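Side-chain contacts in cell cycle serine/threonine-protein kinase CDC5/MSD2 (Saccharomyces cerevisiae, PDB 6MF4), which phosphorylates serine and threonine residues of proteins such as cohesin subunit SCC1 to drive mitotic exit, the part here being its phosphoprotein-binding polo-box domain: residues E65-L68 / T69-I73; Y240-P243 / S244-T248. All blocks are in the same frame, centred on the assembly; numbering follows the deposited sequence.

Contact 1: E65-L68 / T69-I73; sequences ECHL and TLNGI. With ZN (zinc ion), chain B.
His67 and Asn71, one helical turn apart, meet where the Asn71 side-chain amide stands over one face of the imidazole. The group comes in steeply, its plane 72° from that of the ring, with OD1 4.1 Å above the ring plane and displaced toward the rim. Asn71 ND2 comes within 3.2 Å of His67 NE2, but no hydrogen bond joins them, because NE2 is already committed to a zinc ion at 2.2 Å. The metal also carries a water, and Asn71 ND2 gives this water a weak hydrogen bond of 3.1 Å; histidine thus supplies a first-shell ligand and asparagine a second-shell donor. With CG anti to the backbone N (chi1 -179°), the His67 ring swings outward from the backbone to where the ion can be reached. An alanine in place of Asn71 would probably strip that ring face of its amide and leave the zinc-bound water without this weak donor. Both residues lie on helix 56-82, whose position against the second polo box is consistent with the Polo-cap helix of this kinase family, and ordinary i to i+4 bonds run through it, among them Asn71 N to His67 O at 3.0 Å. Thr69 faces the protein instead, beside Phe219 of strand 219-223 and Leu280 of helix 269-283. Its CG2 lies 3.3 Å from Glu65 O, placing the methyl beside the preceding turn; a small beta-branched residue suits this buried position. Leu68, by contrast, is exposed, and its carbonyl O receives Gly72 N at 3.1 Å.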
loop_
_atom_site.group_PDB
_atom_site.type_symbol
_atom_site.label_atom_id
_atom_site.label_comp_id
_atom_site.label_asym_id
_atom_site.label_seq_id
_atom_site.Cartn_x
_atom_site.Cartn_y
_atom_site.Cartn_z
ATOM N N GLU A 65 -9.842 -0.152 -7.153
ATOM C CA GLU A 65 -8.403 -0.316 -7.358
ATOM C C GLU A 65 -8.019 -1.793 -7.364
ATOM O O GLU A 65 -7.132 -2.200 -8.112
ATOM C CB GLU A 65 -7.606 0.431 -6.284
ATOM C CG GLU A 65 -7.798 1.947 -6.296
ATOM C CD GLU A 65 -7.221 2.623 -7.531
ATOM O OE1 GLU A 65 -6.298 2.061 -8.160
ATOM O OE2 GLU A 65 -7.688 3.733 -7.868
ATOM N N CYS A 66 -8.678 -2.591 -6.526
ATOM C CA CYS A 66 -8.441 -4.032 -6.498
ATOM C C CYS A 66 -8.840 -4.647 -7.834
ATOM O O CYS A 66 -8.130 -5.483 -8.395
ATOM C CB CYS A 66 -9.225 -4.695 -5.362
ATOM S SG CYS A 66 -8.574 -4.368 -3.716
ATOM N N HIS A 67 -9.996 -4.217 -8.326
ATOM C CA HIS A 67 -10.526 -4.659 -9.606
ATOM C C HIS A 67 -9.587 -4.254 -10.737
ATOM O O HIS A 67 -9.271 -5.054 -11.623
ATOM C CB HIS A 67 -11.923 -4.064 -9.809
ATOM C CG HIS A 67 -12.582 -4.479 -11.083
ATOM N ND1 HIS A 67 -13.136 -5.730 -11.262
ATOM C CD2 HIS A 67 -12.791 -3.809 -12.240
ATOM C CE1 HIS A 67 -13.649 -5.813 -12.473
ATOM N NE2 HIS A 67 -13.451 -4.660 -13.091
ATOM N N LEU A 68 -9.127 -3.010 -10.672
ATOM C CA LEU A 68 -8.227 -2.434 -11.668
ATOM C C LEU A 68 -6.907 -3.193 -11.820
ATOM O O LEU A 68 -6.517 -3.530 -12.940
ATOM C CB LEU A 68 -7.928 -0.979 -11.304
ATOM C CG LEU A 68 -6.954 -0.159 -12.147
ATOM C CD1 LEU A 68 -7.493 -0.011 -13.558
ATOM C CD2 LEU A 68 -6.656 1.201 -11.516
ATOM N N THR A 69 -6.202 -3.462 -10.723
ATOM C CA THR A 69 -4.901 -4.108 -10.872
ATOM C C THR A 69 -5.047 -5.608 -11.107
ATOM O O THR A 69 -4.200 -6.199 -11.765
ATOM C CB THR A 69 -3.953 -3.884 -9.663
ATOM O OG1 THR A 69 -4.233 -4.825 -8.624
ATOM C CG2 THR A 69 -4.060 -2.480 -9.137
ATOM N N LEU A 70 -6.103 -6.230 -10.584
ATOM C CA LEU A 70 -6.355 -7.638 -10.907
ATOM C C LEU A 70 -6.531 -7.784 -12.414
ATOM O O LEU A 70 -5.961 -8.685 -13.030
ATOM C CB LEU A 70 -7.585 -8.181 -10.177
ATOM C CG LEU A 70 -7.902 -9.660 -10.448
ATOM C CD1 LEU A 70 -6.711 -10.560 -10.130
ATOM C CD2 LEU A 70 -9.116 -10.110 -9.656
ATOM N N ASN A 71 -7.320 -6.890 -13.005
ATOM C CA ASN A 71 -7.483 -6.873 -14.454
ATOM C C ASN A 71 -6.135 -6.706 -15.150
ATOM O O ASN A 71 -5.861 -7.347 -16.164
ATOM C CB ASN A 71 -8.429 -5.748 -14.885
ATOM C CG ASN A 71 -9.889 -6.056 -14.595
ATOM O OD1 ASN A 71 -10.250 -7.181 -14.245
ATOM N ND2 ASN A 71 -10.741 -5.048 -14.758
ATOM N N GLY A 72 -5.294 -5.835 -14.603
ATOM C CA GLY A 72 -3.973 -5.612 -15.158
ATOM C C GLY A 72 -3.099 -6.850 -15.098
ATOM O O GLY A 72 -2.374 -7.158 -16.045
ATOM N N ILE A 73 -3.158 -7.563 -13.979
ATOM C CA ILE A 73 -2.367 -8.776 -13.823
ATOM C C ILE A 73 -2.842 -9.813 -14.837
ATOM O O ILE A 73 -2.034 -10.445 -15.521
ATOM C CB ILE A 73 -2.474 -9.335 -12.392
ATOM C CG1 ILE A 73 -1.755 -8.399 -11.417
ATOM C CG2 ILE A 73 -1.875 -10.741 -12.304
ATOM C CD1 ILE A 73 -2.017 -8.701 -9.953
HETATM ZN ZN ZN B . -14.155 -3.369 -14.675
HETATM O O HOH W 1 -13.378 -4.670 -16.372
#

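Contact 2: Y240-P243 / S244-T248; sequences YISP and SHEST
Ser242 OG is gripped from across the turn by two groups: Glu246 N donates to it at 3.1 Å, and the hydroxyl of Ser244 shares a hydrogen bond with it, OG to OG 3.0 Å. Both serines set OG between the backbone N and the carbonyl carbon (chi1 76° and 59°), which turns the two short hydroxyls toward each other. The Glu246 CB rests 3.4 Å from Ser242 OG, while its carboxylate leads away. The backbone forms a type I turn from Ser242 to His245 followed by a G1 beta bulge: His245 N reaches Ser242 O at 2.7 Å from well above the carbonyl plane, and Ser242 N bonds to Glu246 O. Pro243 suits the turn's second position, because its ring restrains the backbone to the angle needed there. His245 takes the left-handed conformation (phi 75°), a place where glycine is commonest, and Ile241 CG2 packs 3.8 Å from its CA. Further along, Thr248 OG1 lies near the plane of the Tyr240 ring at its edge. That ring carries its hydroxyl to His227 ND1 and meets Tyr264. The hairpin ends the sheet: strand 237-241 runs beside strand 228-232, and strand 247-251 forms the outer edge before leading into helix 252-258.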
loop_
_atom_site.group_PDB
_atom_site.type_symbol
_atom_site.label_atom_id
_atom_site.label_comp_id
_atom_site.label_asym_id
_atom_site.label_seq_id
_atom_site.Cartn_x
_atom_site.Cartn_y
_atom_site.Cartn_z
ATOM N N TYR A 240 10.044 -6.214 -6.792
ATOM C CA TYR A 240 10.481 -7.254 -5.890
ATOM C C TYR A 240 11.394 -6.648 -4.846
ATOM O O TYR A 240 12.298 -5.873 -5.161
ATOM C CB TYR A 240 11.191 -8.377 -6.639
ATOM C CG TYR A 240 11.813 -9.386 -5.706
ATOM C CD1 TYR A 240 11.050 -10.395 -5.136
ATOM C CD2 TYR A 240 13.158 -9.320 -5.382
ATOM C CE1 TYR A 240 11.612 -11.314 -4.277
ATOM C CE2 TYR A 240 13.729 -10.234 -4.525
ATOM C CZ TYR A 240 12.954 -11.227 -3.976
ATOM O OH TYR A 240 13.535 -12.132 -3.123
ATOM N N ILE A 241 11.132 -7.001 -3.597
ATOM C CA ILE A 241 11.953 -6.568 -2.483
ATOM C C ILE A 241 12.515 -7.819 -1.817
ATOM O O ILE A 241 11.774 -8.605 -1.231
ATOM C CB ILE A 241 11.149 -5.737 -1.472
ATOM C CG1 ILE A 241 10.433 -4.574 -2.173
ATOM C CG2 ILE A 241 12.051 -5.223 -0.363
ATOM C CD1 ILE A 241 9.075 -4.250 -1.583
ATOM N N SER A 242 13.824 -8.011 -1.929
ATOM C CA SER A 242 14.461 -9.207 -1.397
ATOM C C SER A 242 14.510 -9.164 0.132
ATOM O O SER A 242 14.296 -8.103 0.729
ATOM C CB SER A 242 15.873 -9.351 -1.962
ATOM O OG SER A 242 16.760 -8.447 -1.327
ATOM N N PRO A 243 14.784 -10.318 0.770
ATOM C CA PRO A 243 14.902 -10.373 2.233
ATOM C C PRO A 243 16.010 -9.473 2.788
ATOM O O PRO A 243 16.058 -9.269 4.002
ATOM C CB PRO A 243 15.213 -11.849 2.506
ATOM C CG PRO A 243 14.662 -12.583 1.335
ATOM C CD PRO A 243 14.824 -11.663 0.163
ATOM N N SER A 244 16.878 -8.957 1.918
ATOM C CA SER A 244 17.896 -7.981 2.310
ATOM C C SER A 244 17.508 -6.573 1.844
ATOM O O SER A 244 18.307 -5.637 1.933
ATOM C CB SER A 244 19.262 -8.369 1.736
ATOM O OG SER A 244 19.225 -8.433 0.320
ATOM N N HIS A 245 16.283 -6.454 1.327
ATOM C CA HIS A 245 15.641 -5.174 1.011
ATOM C C HIS A 245 16.212 -4.539 -0.247
ATOM O O HIS A 245 16.109 -3.325 -0.447
ATOM C CB HIS A 245 15.756 -4.200 2.189
ATOM C CG HIS A 245 15.053 -4.672 3.422
ATOM N ND1 HIS A 245 15.270 -4.120 4.665
ATOM C CD2 HIS A 245 14.129 -5.644 3.596
ATOM C CE1 HIS A 245 14.512 -4.739 5.554
ATOM N NE2 HIS A 245 13.811 -5.668 4.931
ATOM N N GLU A 246 16.794 -5.370 -1.103
ATOM C CA GLU A 246 17.193 -4.937 -2.433
ATOM C C GLU A 246 15.942 -4.835 -3.291
ATOM O O GLU A 246 15.234 -5.829 -3.483
ATOM C CB GLU A 246 18.203 -5.909 -3.048
ATOM C CG GLU A 246 19.532 -5.978 -2.305
ATOM C CD GLU A 246 20.695 -5.471 -3.137
ATOM O OE1 GLU A 246 20.863 -5.948 -4.281
ATOM O OE2 GLU A 246 21.441 -4.593 -2.650
ATOM N N SER A 247 15.685 -3.637 -3.807
ATOM C CA SER A 247 14.462 -3.354 -4.546
ATOM C C SER A 247 14.713 -3.246 -6.047
ATOM O O SER A 247 15.613 -2.528 -6.488
ATOM C CB SER A 247 13.832 -2.062 -4.030
ATOM O OG SER A 247 12.666 -1.733 -4.761
ATOM N N THR A 248 13.910 -3.968 -6.825
ATOM C CA THR A 248 14.007 -3.947 -8.279
ATOM C C THR A 248 12.611 -4.015 -8.894
ATOM O O THR A 248 11.775 -4.806 -8.460
ATOM C CB THR A 248 14.860 -5.113 -8.795
ATOM O OG1 THR A 248 14.509 -6.307 -8.082
ATOM C CG2 THR A 248 16.334 -4.828 -8.580
#

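Contacts 1 and 2 do not touch: their centres are 23 Å apart and their nearest atoms about 13 Å. They nevertheless attach to the same antiparallel sheet of the second polo box. The helix holding contact 1 lies against strands 200-205 and 219-223, while contact 2 tips the hairpin that closes the sheet; strand 228-232 alone separates strand 219-223 from strand 237-241. Helix 269-283, packed on residues 65-73, follows that hairpin in the chain. Neither contact lies near the zinc site built by Glu138 and His154 of the first polo box together with His194, so the ion on residue His67 is a separate one.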